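Local coordinates for TIGR00266 family protein (Pseudomonas aeruginosa, PDB 1YOX) that is of unknown function but belongs to the AIM24 family, whose mitochondrial members are linked to biogenesis of that organelle, and assembles as a trimer of beta-sheet subunits, at residues F119-Y124 / L156-A161; G129-K134 / L148-G153; G162-R167 / L222-F227; D187-D192 / T212-S217. All blocks are in the same frame, centred on the assembly; numbering follows the deposited sequence.

Interaction 1 (F119-Y124 / L156-A161)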
loop_
_atom_site.group_PDB
_atom_site.type_symbol
_atom_site.label_atom_id
_atom_site.label_comp_id
_atom_site.label_asym_id
_atom_site.label_seq_id
_atom_site.Cartn_x
_atom_site.Cartn_y
_atom_site.Cartn_z
ATOM N N PHE C 119 -16.355 -1.192 4.167
ATOM C CA PHE C 119 -16.897 -0.425 5.286
ATOM C C PHE C 119 -15.795 0.016 6.274
ATOM O O PHE C 119 -15.022 -0.806 6.758
ATOM C CB PHE C 119 -18.019 -1.187 6.014
ATOM C CG PHE C 119 -18.543 -0.462 7.222
ATOM C CD1 PHE C 119 -19.442 0.595 7.080
ATOM C CD2 PHE C 119 -18.091 -0.785 8.502
ATOM C CE1 PHE C 119 -19.927 1.296 8.212
ATOM C CE2 PHE C 119 -18.569 -0.078 9.638
ATOM C CZ PHE C 119 -19.484 0.952 9.484
ATOM N N LEU C 120 -15.711 1.310 6.557
ATOM C CA LEU C 120 -14.746 1.829 7.546
ATOM C C LEU C 120 -15.399 2.260 8.874
ATOM O O LEU C 120 -15.089 1.705 9.937
ATOM C CB LEU C 120 -13.890 2.965 6.958
ATOM C CG LEU C 120 -12.793 3.500 7.875
ATOM C CD1 LEU C 120 -11.990 2.322 8.471
ATOM C CD2 LEU C 120 -11.888 4.452 7.121
ATOM N N CYS C 121 -16.270 3.263 8.829
ATOM C CA CYS C 121 -17.083 3.602 10.009
ATOM C C CYS C 121 -18.303 4.422 9.642
ATOM O O CYS C 121 -18.439 4.896 8.501
ATOM C CB CYS C 121 -16.267 4.349 11.077
ATOM S SG CYS C 121 -15.538 5.804 10.428
ATOM N N ALA C 122 -19.194 4.574 10.617
ATOM C CA ALA C 122 -20.412 5.335 10.415
ATOM C C ALA C 122 -20.895 5.976 11.713
ATOM O O ALA C 122 -20.595 5.506 12.828
ATOM C CB ALA C 122 -21.465 4.453 9.872
ATOM N N ALA C 123 -21.666 7.048 11.536
ATOM C CA ALA C 123 -22.360 7.730 12.612
ATOM C C ALA C 123 -23.306 6.772 13.309
ATOM O O ALA C 123 -23.973 5.954 12.653
ATOM C CB ALA C 123 -23.121 8.913 12.048
ATOM N N TYR C 124 -23.345 6.853 14.638
ATOM C CA TYR C 124 -24.376 6.167 15.400
ATOM C C TYR C 124 -25.746 6.504 14.792
ATOM O O TYR C 124 -25.976 7.645 14.371
ATOM C CB TYR C 124 -24.319 6.532 16.894
ATOM C CG TYR C 124 -25.272 5.688 17.714
ATOM C CD1 TYR C 124 -25.156 4.294 17.720
ATOM C CD2 TYR C 124 -26.325 6.271 18.436
ATOM C CE1 TYR C 124 -26.055 3.488 18.444
ATOM C CE2 TYR C 124 -27.240 5.475 19.165
ATOM C CZ TYR C 124 -27.094 4.083 19.161
ATOM O OH TYR C 124 -27.949 3.264 19.865
ATOM N N LEU C 156 -23.594 10.226 8.328
ATOM C CA LEU C 156 -22.330 10.011 7.632
ATOM C C LEU C 156 -21.782 8.604 7.750
ATOM O O LEU C 156 -21.788 7.968 8.804
ATOM C CB LEU C 156 -21.286 11.015 8.079
ATOM C CG LEU C 156 -21.546 12.405 7.512
ATOM C CD1 LEU C 156 -20.724 13.416 8.298
ATOM C CD2 LEU C 156 -21.231 12.467 6.013
ATOM N N VAL C 157 -21.280 8.160 6.616
ATOM C CA VAL C 157 -20.756 6.823 6.406
ATOM C C VAL C 157 -19.374 7.069 5.788
ATOM O O VAL C 157 -19.189 8.051 5.080
ATOM C CB VAL C 157 -21.755 6.064 5.488
ATOM C CG1 VAL C 157 -21.125 5.499 4.264
ATOM C CG2 VAL C 157 -22.630 5.082 6.300
ATOM N N PHE C 158 -18.399 6.230 6.099
ATOM C CA PHE C 158 -17.067 6.348 5.520
ATOM C C PHE C 158 -16.706 4.968 4.983
ATOM O O PHE C 158 -16.825 3.946 5.688
ATOM C CB PHE C 158 -16.043 6.812 6.560
ATOM C CG PHE C 158 -16.418 8.098 7.238
ATOM C CD1 PHE C 158 -17.341 8.103 8.290
ATOM C CD2 PHE C 158 -15.887 9.318 6.795
ATOM C CE1 PHE C 158 -17.726 9.297 8.903
ATOM C CE2 PHE C 158 -16.254 10.535 7.420
ATOM C CZ PHE C 158 -17.169 10.515 8.476
ATOM N N VAL C 159 -16.310 4.944 3.717
ATOM C CA VAL C 159 -15.996 3.705 3.064
ATOM C C VAL C 159 -14.570 3.839 2.541
ATOM O O VAL C 159 -14.103 4.949 2.311
ATOM C CB VAL C 159 -17.046 3.306 1.922
ATOM C CG1 VAL C 159 -18.462 3.072 2.497
ATOM C CG2 VAL C 159 -17.091 4.320 0.819
ATOM N N HIS C 160 -13.891 2.709 2.343
ATOM C CA HIS C 160 -12.508 2.735 1.913
ATOM C C HIS C 160 -12.317 2.043 0.545
ATOM O O HIS C 160 -12.844 0.957 0.330
ATOM C CB HIS C 160 -11.673 2.057 3.008
ATOM C CG HIS C 160 -10.259 1.773 2.613
ATOM N ND1 HIS C 160 -9.213 2.599 2.965
ATOM C CD2 HIS C 160 -9.711 0.742 1.926
ATOM C CE1 HIS C 160 -8.078 2.086 2.519
ATOM N NE2 HIS C 160 -8.353 0.963 1.881
ATOM N N ALA C 161 -11.549 2.663 -0.349
ATOM C CA ALA C 161 -11.188 2.067 -1.648
ATOM C C ALA C 161 -9.707 1.717 -1.745
ATOM O O ALA C 161 -8.859 2.600 -1.658
ATOM C CB ALA C 161 -11.591 2.996 -2.806
#

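Interaction 2 (G129-K134 / L148-G153)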
loop_
_atom_site.group_PDB
_atom_site.type_symbol
_atom_site.label_atom_id
_atom_site.label_comp_id
_atom_site.label_asym_id
_atom_site.label_seq_id
_atom_site.Cartn_x
_atom_site.Cartn_y
_atom_site.Cartn_z
ATOM N N GLY C 129 -26.869 -3.528 7.659
ATOM C CA GLY C 129 -27.297 -4.900 7.430
ATOM C C GLY C 129 -26.564 -5.557 6.276
ATOM O O GLY C 129 -25.745 -4.914 5.606
ATOM N N ILE C 130 -26.883 -6.834 6.048
ATOM C CA ILE C 130 -26.364 -7.600 4.921
ATOM C C ILE C 130 -27.363 -7.585 3.764
ATOM O O ILE C 130 -28.526 -7.968 3.920
ATOM C CB ILE C 130 -26.104 -9.063 5.311
ATOM C CG1 ILE C 130 -25.030 -9.155 6.373
ATOM C CG2 ILE C 130 -25.690 -9.898 4.095
ATOM C CD1 ILE C 130 -25.036 -10.489 7.075
ATOM N N ALA C 131 -26.894 -7.167 2.599
ATOM C CA ALA C 131 -27.694 -7.165 1.396
ATOM C C ALA C 131 -27.426 -8.399 0.507
ATOM O O ALA C 131 -28.157 -8.651 -0.468
ATOM C CB ALA C 131 -27.415 -5.906 0.638
ATOM N N PHE C 132 -26.381 -9.158 0.842
ATOM C CA PHE C 132 -25.855 -10.211 -0.042
ATOM C C PHE C 132 -24.672 -10.919 0.617
ATOM O O PHE C 132 -23.746 -10.265 1.068
ATOM C CB PHE C 132 -25.408 -9.588 -1.384
ATOM C CG PHE C 132 -25.057 -10.600 -2.453
ATOM C CD1 PHE C 132 -26.056 -11.366 -3.071
ATOM C CD2 PHE C 132 -23.741 -10.783 -2.842
ATOM C CE1 PHE C 132 -25.750 -12.303 -4.051
ATOM C CE2 PHE C 132 -23.419 -11.724 -3.837
ATOM C CZ PHE C 132 -24.431 -12.481 -4.441
ATOM N N THR C 133 -24.723 -12.245 0.692
ATOM C CA THR C 133 -23.572 -13.063 1.105
ATOM C C THR C 133 -23.458 -14.289 0.201
ATOM O O THR C 133 -24.438 -14.998 -0.031
ATOM C CB THR C 133 -23.646 -13.538 2.581
ATOM O OG1 THR C 133 -25.006 -13.550 3.027
ATOM C CG2 THR C 133 -22.861 -12.635 3.479
ATOM N N LYS C 134 -22.257 -14.548 -0.298
ATOM C CA LYS C 134 -22.068 -15.601 -1.270
ATOM C C LYS C 134 -20.607 -16.038 -1.301
ATOM O O LYS C 134 -19.712 -15.243 -1.637
ATOM C CB LYS C 134 -22.512 -15.107 -2.648
ATOM C CG LYS C 134 -23.342 -16.103 -3.444
ATOM C CD LYS C 134 -23.347 -15.716 -4.927
ATOM C CE LYS C 134 -24.434 -16.444 -5.708
ATOM N NZ LYS C 134 -24.721 -15.722 -6.989
ATOM N N LEU C 148 -21.935 -8.100 0.648
ATOM C CA LEU C 148 -22.446 -6.737 0.482
ATOM C C LEU C 148 -23.308 -6.356 1.655
ATOM O O LEU C 148 -24.264 -7.046 1.961
ATOM C CB LEU C 148 -23.288 -6.586 -0.769
ATOM C CG LEU C 148 -22.597 -6.148 -2.033
ATOM C CD1 LEU C 148 -23.662 -6.002 -3.113
ATOM C CD2 LEU C 148 -21.859 -4.842 -1.820
ATOM N N GLN C 149 -22.939 -5.260 2.311
ATOM C CA GLN C 149 -23.718 -4.695 3.390
ATOM C C GLN C 149 -24.680 -3.609 2.891
ATOM O O GLN C 149 -24.457 -3.025 1.827
ATOM C CB GLN C 149 -22.779 -4.129 4.446
ATOM C CG GLN C 149 -21.984 -5.209 5.125
ATOM C CD GLN C 149 -21.099 -4.662 6.177
ATOM O OE1 GLN C 149 -20.273 -3.762 5.921
ATOM N NE2 GLN C 149 -21.255 -5.176 7.387
ATOM N N LYS C 150 -25.761 -3.380 3.637
ATOM C CA LYS C 150 -26.601 -2.190 3.407
ATOM C C LYS C 150 -26.492 -1.231 4.578
ATOM O O LYS C 150 -26.645 -1.610 5.735
ATOM C CB LYS C 150 -28.077 -2.511 3.068
ATOM C CG LYS C 150 -28.824 -3.397 4.050
ATOM C CD LYS C 150 -30.353 -3.428 3.730
ATOM C CE LYS C 150 -31.098 -4.425 4.652
ATOM N NZ LYS C 150 -32.420 -4.898 4.109
ATOM N N LEU C 151 -26.195 0.008 4.234
ATOM C CA LEU C 151 -26.054 1.085 5.194
ATOM C C LEU C 151 -27.231 2.024 4.918
ATOM O O LEU C 151 -27.358 2.568 3.808
ATOM C CB LEU C 151 -24.717 1.816 5.006
ATOM C CG LEU C 151 -23.460 0.981 4.690
ATOM C CD1 LEU C 151 -22.274 1.856 4.330
ATOM C CD2 LEU C 151 -23.107 0.045 5.839
ATOM N N GLU C 152 -28.103 2.185 5.905
ATOM C CA GLU C 152 -29.222 3.125 5.753
ATOM C C GLU C 152 -29.380 4.122 6.921
ATOM O O GLU C 152 -29.029 3.839 8.061
ATOM C CB GLU C 152 -30.541 2.385 5.384
ATOM C CG GLU C 152 -30.782 1.048 6.092
ATOM C CD GLU C 152 -31.677 0.081 5.312
ATOM O OE1 GLU C 152 -31.900 0.264 4.092
ATOM O OE2 GLU C 152 -32.171 -0.888 5.936
ATOM N N GLY C 153 -29.913 5.298 6.626
ATOM C CA GLY C 153 -30.087 6.298 7.669
ATOM C C GLY C 153 -29.824 7.641 7.068
ATOM O O GLY C 153 -29.765 7.757 5.853
#

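Interaction 3 (G162-R167 / L222-F227)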
loop_
_atom_site.group_PDB
_atom_site.type_symbol
_atom_site.label_atom_id
_atom_site.label_comp_id
_atom_site.label_asym_id
_atom_site.label_seq_id
_atom_site.Cartn_x
_atom_site.Cartn_y
_atom_site.Cartn_z
ATOM N N GLY C 162 -9.397 0.425 -1.920
ATOM C CA GLY C 162 -7.997 -0.031 -2.081
ATOM C C GLY C 162 -7.377 0.492 -3.370
ATOM O O GLY C 162 -8.003 0.427 -4.450
ATOM N N GLY C 163 -6.145 0.992 -3.292
ATOM C CA GLY C 163 -5.509 1.600 -4.455
ATOM C C GLY C 163 -6.200 2.929 -4.718
ATOM O O GLY C 163 -6.324 3.737 -3.809
ATOM N N THR C 164 -6.648 3.172 -5.944
ATOM C CA THR C 164 -7.488 4.364 -6.213
ATOM C C THR C 164 -8.955 4.078 -6.328
ATOM O O THR C 164 -9.348 2.983 -6.733
ATOM C CB THR C 164 -7.126 5.130 -7.495
ATOM O OG1 THR C 164 -6.317 4.309 -8.366
ATOM C CG2 THR C 164 -6.418 6.416 -7.106
ATOM N N LEU C 165 -9.744 5.097 -5.987
ATOM C CA LEU C 165 -11.191 5.072 -6.116
ATOM C C LEU C 165 -11.577 5.509 -7.522
ATOM O O LEU C 165 -11.131 6.556 -8.013
ATOM C CB LEU C 165 -11.826 6.002 -5.083
ATOM C CG LEU C 165 -13.334 6.298 -4.993
ATOM C CD1 LEU C 165 -13.721 7.447 -5.901
ATOM C CD2 LEU C 165 -14.285 5.094 -5.194
ATOM N N ILE C 166 -12.392 4.690 -8.167
ATOM C CA ILE C 166 -12.969 5.026 -9.453
ATOM C C ILE C 166 -14.460 5.206 -9.228
ATOM O O ILE C 166 -15.170 4.248 -8.948
ATOM C CB ILE C 166 -12.719 3.925 -10.538
ATOM C CG1 ILE C 166 -11.415 3.136 -10.276
ATOM C CG2 ILE C 166 -12.756 4.540 -11.952
ATOM C CD1 ILE C 166 -10.120 3.833 -10.689
ATOM N N ARG C 167 -14.917 6.450 -9.312
ATOM C CA ARG C 167 -16.330 6.760 -9.156
ATOM C C ARG C 167 -16.980 6.854 -10.537
ATOM O O ARG C 167 -16.445 7.501 -11.440
ATOM C CB ARG C 167 -16.519 8.059 -8.372
ATOM C CG ARG C 167 -17.956 8.345 -7.990
ATOM C CD ARG C 167 -18.259 9.813 -8.216
ATOM N NE ARG C 167 -18.379 10.581 -6.987
ATOM C CZ ARG C 167 -19.523 11.098 -6.540
ATOM N NH1 ARG C 167 -20.653 10.944 -7.233
ATOM N NH2 ARG C 167 -19.541 11.781 -5.400
ATOM N N LEU C 222 -15.675 2.127 -7.309
ATOM C CA LEU C 222 -14.802 1.007 -7.609
ATOM C C LEU C 222 -13.391 1.249 -7.074
ATOM O O LEU C 222 -13.002 2.379 -6.848
ATOM C CB LEU C 222 -14.749 0.767 -9.125
ATOM C CG LEU C 222 -16.073 0.484 -9.849
ATOM C CD1 LEU C 222 -15.874 0.511 -11.354
ATOM C CD2 LEU C 222 -16.679 -0.830 -9.393
ATOM N N GLN C 223 -12.634 0.171 -6.873
ATOM C CA GLN C 223 -11.303 0.273 -6.299
ATOM C C GLN C 223 -10.347 -0.481 -7.191
ATOM O O GLN C 223 -10.681 -1.584 -7.667
ATOM C CB GLN C 223 -11.295 -0.290 -4.868
ATOM C CG GLN C 223 -11.463 -1.822 -4.722
ATOM C CD GLN C 223 -11.916 -2.241 -3.333
ATOM O OE1 GLN C 223 -12.939 -2.921 -3.174
ATOM N NE2 GLN C 223 -11.204 -1.792 -2.319
ATOM N N SER C 224 -9.174 0.108 -7.439
ATOM C CA SER C 224 -8.170 -0.518 -8.282
ATOM C C SER C 224 -7.423 -1.689 -7.630
ATOM O O SER C 224 -6.925 -2.563 -8.336
ATOM C CB SER C 224 -7.145 0.519 -8.747
ATOM O OG SER C 224 -6.399 1.034 -7.658
ATOM N N LEU C 225 -7.292 -1.689 -6.300
ATOM C CA LEU C 225 -6.517 -2.723 -5.620
ATOM C C LEU C 225 -7.277 -3.240 -4.416
ATOM O O LEU C 225 -6.936 -2.932 -3.275
ATOM C CB LEU C 225 -5.104 -2.259 -5.241
ATOM C CG LEU C 225 -4.219 -3.278 -4.475
ATOM C CD1 LEU C 225 -3.973 -4.557 -5.238
ATOM C CD2 LEU C 225 -2.916 -2.641 -4.067
ATOM N N PRO C 226 -8.287 -4.086 -4.688
ATOM C CA PRO C 226 -9.123 -4.608 -3.646
ATOM C C PRO C 226 -8.301 -5.563 -2.792
ATOM O O PRO C 226 -7.336 -6.168 -3.281
ATOM C CB PRO C 226 -10.241 -5.341 -4.407
ATOM C CG PRO C 226 -9.715 -5.630 -5.763
ATOM C CD PRO C 226 -8.622 -4.630 -6.024
ATOM N N PHE C 227 -8.657 -5.631 -1.515
ATOM C CA PHE C 227 -7.955 -6.446 -0.556
ATOM C C PHE C 227 -7.883 -7.911 -1.016
ATOM O O PHE C 227 -6.908 -8.634 -0.731
ATOM C CB PHE C 227 -8.678 -6.342 0.790
ATOM C CG PHE C 227 -8.173 -7.294 1.832
ATOM C CD1 PHE C 227 -6.906 -7.147 2.375
ATOM C CD2 PHE C 227 -8.977 -8.324 2.284
ATOM C CE1 PHE C 227 -6.452 -8.001 3.336
ATOM C CE2 PHE C 227 -8.524 -9.184 3.255
ATOM C CZ PHE C 227 -7.260 -9.039 3.766
#

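Interaction 4 (D187-D192 / T212-S217)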
loop_
_atom_site.group_PDB
_atom_site.type_symbol
_atom_site.label_atom_id
_atom_site.label_comp_id
_atom_site.label_asym_id
_atom_site.label_seq_id
_atom_site.Cartn_x
_atom_site.Cartn_y
_atom_site.Cartn_z
ATOM N N ASP C 187 -28.859 2.856 -4.906
ATOM C CA ASP C 187 -30.038 2.167 -5.459
ATOM C C ASP C 187 -30.132 2.425 -6.960
ATOM O O ASP C 187 -29.492 3.344 -7.472
ATOM C CB ASP C 187 -31.316 2.672 -4.782
ATOM C CG ASP C 187 -31.627 1.943 -3.482
ATOM O OD1 ASP C 187 -31.800 0.698 -3.502
ATOM O OD2 ASP C 187 -31.720 2.627 -2.436
ATOM N N GLY C 188 -30.929 1.614 -7.660
ATOM C CA GLY C 188 -31.151 1.789 -9.102
ATOM C C GLY C 188 -30.120 1.072 -9.968
ATOM O O GLY C 188 -30.108 1.206 -11.217
ATOM N N ILE C 189 -29.256 0.316 -9.289
ATOM C CA ILE C 189 -28.213 -0.464 -9.926
ATOM C C ILE C 189 -28.450 -1.919 -9.583
ATOM O O ILE C 189 -28.579 -2.279 -8.398
ATOM C CB ILE C 189 -26.826 -0.052 -9.405
ATOM C CG1 ILE C 189 -26.525 1.402 -9.763
ATOM C CG2 ILE C 189 -25.746 -1.005 -9.910
ATOM C CD1 ILE C 189 -26.466 1.663 -11.242
ATOM N N ASP C 190 -28.526 -2.742 -10.625
ATOM C CA ASP C 190 -28.675 -4.191 -10.483
ATOM C C ASP C 190 -27.301 -4.855 -10.624
ATOM O O ASP C 190 -26.465 -4.419 -11.424
ATOM C CB ASP C 190 -29.616 -4.717 -11.565
ATOM C CG ASP C 190 -30.218 -6.066 -11.221
ATOM O OD1 ASP C 190 -29.658 -7.125 -11.657
ATOM O OD2 ASP C 190 -31.271 -6.047 -10.519
ATOM N N TYR C 191 -27.086 -5.913 -9.858
ATOM C CA TYR C 191 -25.803 -6.600 -9.817
ATOM C C TYR C 191 -26.028 -8.103 -9.792
ATOM O O TYR C 191 -26.984 -8.599 -9.189
ATOM C CB TYR C 191 -24.987 -6.176 -8.571
ATOM C CG TYR C 191 -25.671 -6.521 -7.255
ATOM C CD1 TYR C 191 -25.317 -7.669 -6.538
ATOM C CD2 TYR C 191 -26.712 -5.723 -6.756
ATOM C CE1 TYR C 191 -25.973 -8.007 -5.347
ATOM C CE2 TYR C 191 -27.369 -6.047 -5.569
ATOM C CZ TYR C 191 -26.999 -7.189 -4.871
ATOM O OH TYR C 191 -27.654 -7.507 -3.687
ATOM N N ASP C 192 -25.142 -8.836 -10.449
ATOM C CA ASP C 192 -25.017 -10.254 -10.156
ATOM C C ASP C 192 -23.654 -10.765 -10.572
ATOM O O ASP C 192 -23.018 -10.222 -11.481
ATOM C CB ASP C 192 -26.163 -11.087 -10.752
ATOM C CG ASP C 192 -26.011 -11.320 -12.231
ATOM O OD1 ASP C 192 -25.795 -12.501 -12.614
ATOM O OD2 ASP C 192 -26.089 -10.324 -12.994
ATOM N N THR C 212 -18.762 -9.254 -11.958
ATOM C CA THR C 212 -19.988 -8.644 -11.449
ATOM C C THR C 212 -20.526 -7.687 -12.520
ATOM O O THR C 212 -19.816 -6.774 -12.964
ATOM C CB THR C 212 -19.779 -7.936 -10.074
ATOM O OG1 THR C 212 -19.512 -8.926 -9.070
ATOM C CG2 THR C 212 -21.019 -7.121 -9.654
ATOM N N THR C 213 -21.750 -7.966 -12.978
ATOM C CA THR C 213 -22.396 -7.125 -13.968
ATOM C C THR C 213 -23.348 -6.174 -13.283
ATOM O O THR C 213 -24.258 -6.599 -12.559
ATOM C CB THR C 213 -23.157 -7.937 -14.997
ATOM O OG1 THR C 213 -22.266 -8.873 -15.600
ATOM C CG2 THR C 213 -23.744 -7.037 -16.097
ATOM N N LEU C 214 -23.103 -4.889 -13.516
ATOM C CA LEU C 214 -23.922 -3.801 -13.011
ATOM C C LEU C 214 -24.773 -3.204 -14.123
ATOM O O LEU C 214 -24.278 -2.943 -15.217
ATOM C CB LEU C 214 -23.031 -2.706 -12.406
ATOM C CG LEU C 214 -22.238 -3.080 -11.152
ATOM C CD1 LEU C 214 -21.496 -1.878 -10.610
ATOM C CD2 LEU C 214 -23.140 -3.630 -10.094
ATOM N N LYS C 215 -26.049 -2.953 -13.844
ATOM C CA LYS C 215 -26.912 -2.352 -14.870
ATOM C C LYS C 215 -27.974 -1.438 -14.267
ATOM O O LYS C 215 -28.687 -1.835 -13.341
ATOM C CB LYS C 215 -27.543 -3.443 -15.751
ATOM C CG LYS C 215 -28.539 -4.358 -15.027
ATOM C CD LYS C 215 -28.792 -5.691 -15.787
ATOM C CE LYS C 215 -27.629 -6.714 -15.622
ATOM N NZ LYS C 215 -27.191 -6.966 -14.190
ATOM N N GLY C 216 -28.078 -0.213 -14.791
ATOM C CA GLY C 216 -29.105 0.721 -14.323
ATOM C C GLY C 216 -28.681 2.161 -14.079
ATOM O O GLY C 216 -27.972 2.766 -14.875
ATOM N N SER C 217 -29.111 2.687 -12.938
ATOM C CA SER C 217 -29.078 4.114 -12.633
ATOM C C SER C 217 -27.752 4.752 -12.223
ATOM O O SER C 217 -27.002 5.287 -13.060
ATOM C CB SER C 217 -30.070 4.399 -11.498
ATOM O OG SER C 217 -29.509 4.025 -10.249
HETATM O O HOH W 1 -26.010 -9.643 -15.918
#

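Interaction 1 (F119-Y124 / L156-A161)
The Phe-158 ring presents its edge to Cys-121 O, which lies in the ring plane 3.4 Å from CD1, while Cys-121 SG stands oblique to the same ring, 4.5 Å from its centroid: a sulfur-aromatic contact. With CG anti to its own carbonyl carbon, chi1 -55° lays the Phe-158 ring back along its own strand, toward Leu-156, so that CD1 comes beside Cys-121 SG (3.6 Å). The other ring, Phe-119, has Cys-121 N above one face, offset toward the rim. Both belong to an antiparallel strand pair broken by a classic beta bulge, in which Leu-120 and Cys-121 together face Phe-158.

Cys-121 is short enough for its sulfur to lie against the ring. On the sheet face it shares with Phe-158, Val-20 of strand 19-24 packs against both and Tyr-10 meets the aromatic ring edge-to-face, a setting suited to apolar residues. On the other face Ala-122 CB meets Val-157 CG2 at 3.8 Å, the alanine fitting where the backbones come close.

Beyond the bulge, regular pairing resumes with a nearly straight bond from Ala-123 N to Leu-156 O (2.9 Å). At the bulge itself Phe-158 O accepts twice, from Leu-120 N at 3.0 Å and Cys-121 N at 3.3 Å, both donors approaching from the same face of its carbonyl plane.

Interaction 2 (G129-K134 / L148-G153)
Ala-131 and Phe-132 both face Leu-148, and this two-against-one pairing is a classic beta bulge in the hairpin of strands 127-134 and 146-152. Its polar framework is wholly backbone. Gly-129 N gives a nearly straight bond to Lys-150 O (2.7 Å) in the carbonyl plane; the return bond, from Lys-150 N to Gly-129 O, is doubtfully short as modelled. At the bulge, Ala-131 N donates to Leu-148 O at 2.7 Å, its donor tilted from the carbonyl plane, and Leu-148 N completes the pairing by donating to Phe-132 O at 2.9 Å. The chain turns a corner at Ala-131, so the bulge lets the hairpin bend without losing its pairing.

Apolar contacts gather around Leu-148. Its CB meets Phe-132 CB at 3.7 Å, whereas the phenylalanine ring, with CG anti to the backbone N (chi1 -171°), leads away from the strand opposite. Ala-131 CB lies 4.4 Å from Leu-148 CB; its single methyl suits a bend where the two backbones are close.

Aliphatic parts of polar side chains add a third group. Gln-149 CB rests 3.3 Å from Gly-129 O, and Lys-150 CG touches the same carbonyl from the next position along. Gly-129, with no side chain of its own, lets the extended lysine rise past it.

Strand 127-134 forms one margin of a six-stranded antiparallel sheet within the chain. Strand 146-152 lies between it and strand 111-115, joined to the latter through backbone hydrogen bonds of Gln-149 with Cys-114 and of Leu-151 with Leu-112, while Phe-119 of strand 119-123 packs against the side chains of Gln-149 and Leu-151.

Interaction 3 (G162-R167 / L222-F227)
Gly-162 lies directly against Leu-225, whose N donates to Gly-162 O (2.9 Å) from well above the carbonyl plane, while Gly-162 CA makes a CA-H...O contact with Leu-225 O. Glycine, with no side chain, lets the backbones come this close. Gly-163 follows with positive phi (72°), a turn suited to glycine that leaves its CA 3.4 Å from Ser-224 OG.

Thr-164 is gripped by Ser-224 at two points. Its N donates to Ser-224 OG at 2.8 Å, and its O accepts from Ser-224 N at 3.0 Å, in the carbonyl plane. With OG between the backbone N and the carbonyl carbon, the serine torsion (chi1 65°) carries OG on across to the N-H of Thr-164. Small hydroxyl residues suit this buried seam between chains: Ser-224 OG takes Thr-164 N, and Thr-164 OG1 bonds to Met-17 O of a second subunit, whose Asn-38 also reaches the backbone carbonyl Ser-224 O.

From Leu-165 the segments become antiparallel strands, 165-169 forming one margin of a six-stranded sheet beside 219-223. Leu-165 sends CD2 to 3.4 Å from Leu-222 O. Ile-166 then makes paired backbone bonds with Leu-222, one in each direction and each 2.7 Å long. On the same side of the sheet, Ile-166 CB meets Leu-222 CB at 4.0 Å, with Thr-19 of the second subunit packed on the isoleucine.

Interaction 4 (D187-D192 / T212-S217)
A salt-bridge network on one face of an antiparallel strand pair joins Asp-190 and Asp-192 of strand 189-195 to Lys-215 of strand 210-216. Asp-190 and Lys-215 lie side by side and point the same way, with Asp-190 OD1 3.5 Å from Lys-215 NZ. Asp-192 crosses the lysine at a slant, and its OD2 makes a longer salt bridge to the same NZ, which also bonds weakly to Thr-213 O. The lysine reaches all three because its chain bends at chi3 (77°) and again at chi4, folding back over the strands. A water donates to Asp-192 OD2 (3.0 Å) and weakly accepts from Lys-215 NZ; Asp-192 OD1 is bonded to Gln-194.

Beneath the charges, paired backbone bonds link Asp-190 with Lys-215 and Asp-192 with Thr-213. On the face of Tyr-191 and Leu-214 the contacts are apolar. Leu-214 CD2 touches Tyr-191 CB at 3.5 Å and Ile-189 CG2 at 3.7 Å, so one methyl touches both residues on the facing strand; Leu-170 also packs on Ile-189 and Leu-214.

Where the pairing ends, Gly-188 and Gly-216 adopt backbone angles that suit glycine, and Gly-216 CA makes a CA-H...O contact with Gly-188 O (3.3 Å). Asp-187 turns away to a salt bridge with Arg-111.

Two carboxylates beside one ammonium leave a probable excess of negative charge, which would tend to stabilise the protonated lysine. With one of the two ion pairs long and a water between Asp-192 and the lysine, the attraction is probably diffuse and tolerant of small movements.

In the fold
Interactions 1 and 2 lie about 13 Å apart, centre to centre, and belong to separate six-stranded sheets that pack together: Val-157 CG2 meets Leu-151 CD1 at 3.8 Å, and Phe-119 CB lies 3.4 Å from Gln-149 OE1. Interactions 2 and 3 occupy opposite margins of one of these sheets, about 19 Å between centres. The chain passes from interaction 1 into interaction 3 as strand 156-162 gives way to 165-169. Interaction 4, in a three-stranded sheet, reaches interaction 2 through Tyr-191, whose CE1 is 3.8 Å from Leu-148 CD1. Of the four, interaction 3 alone touches other subunits; no active site is established.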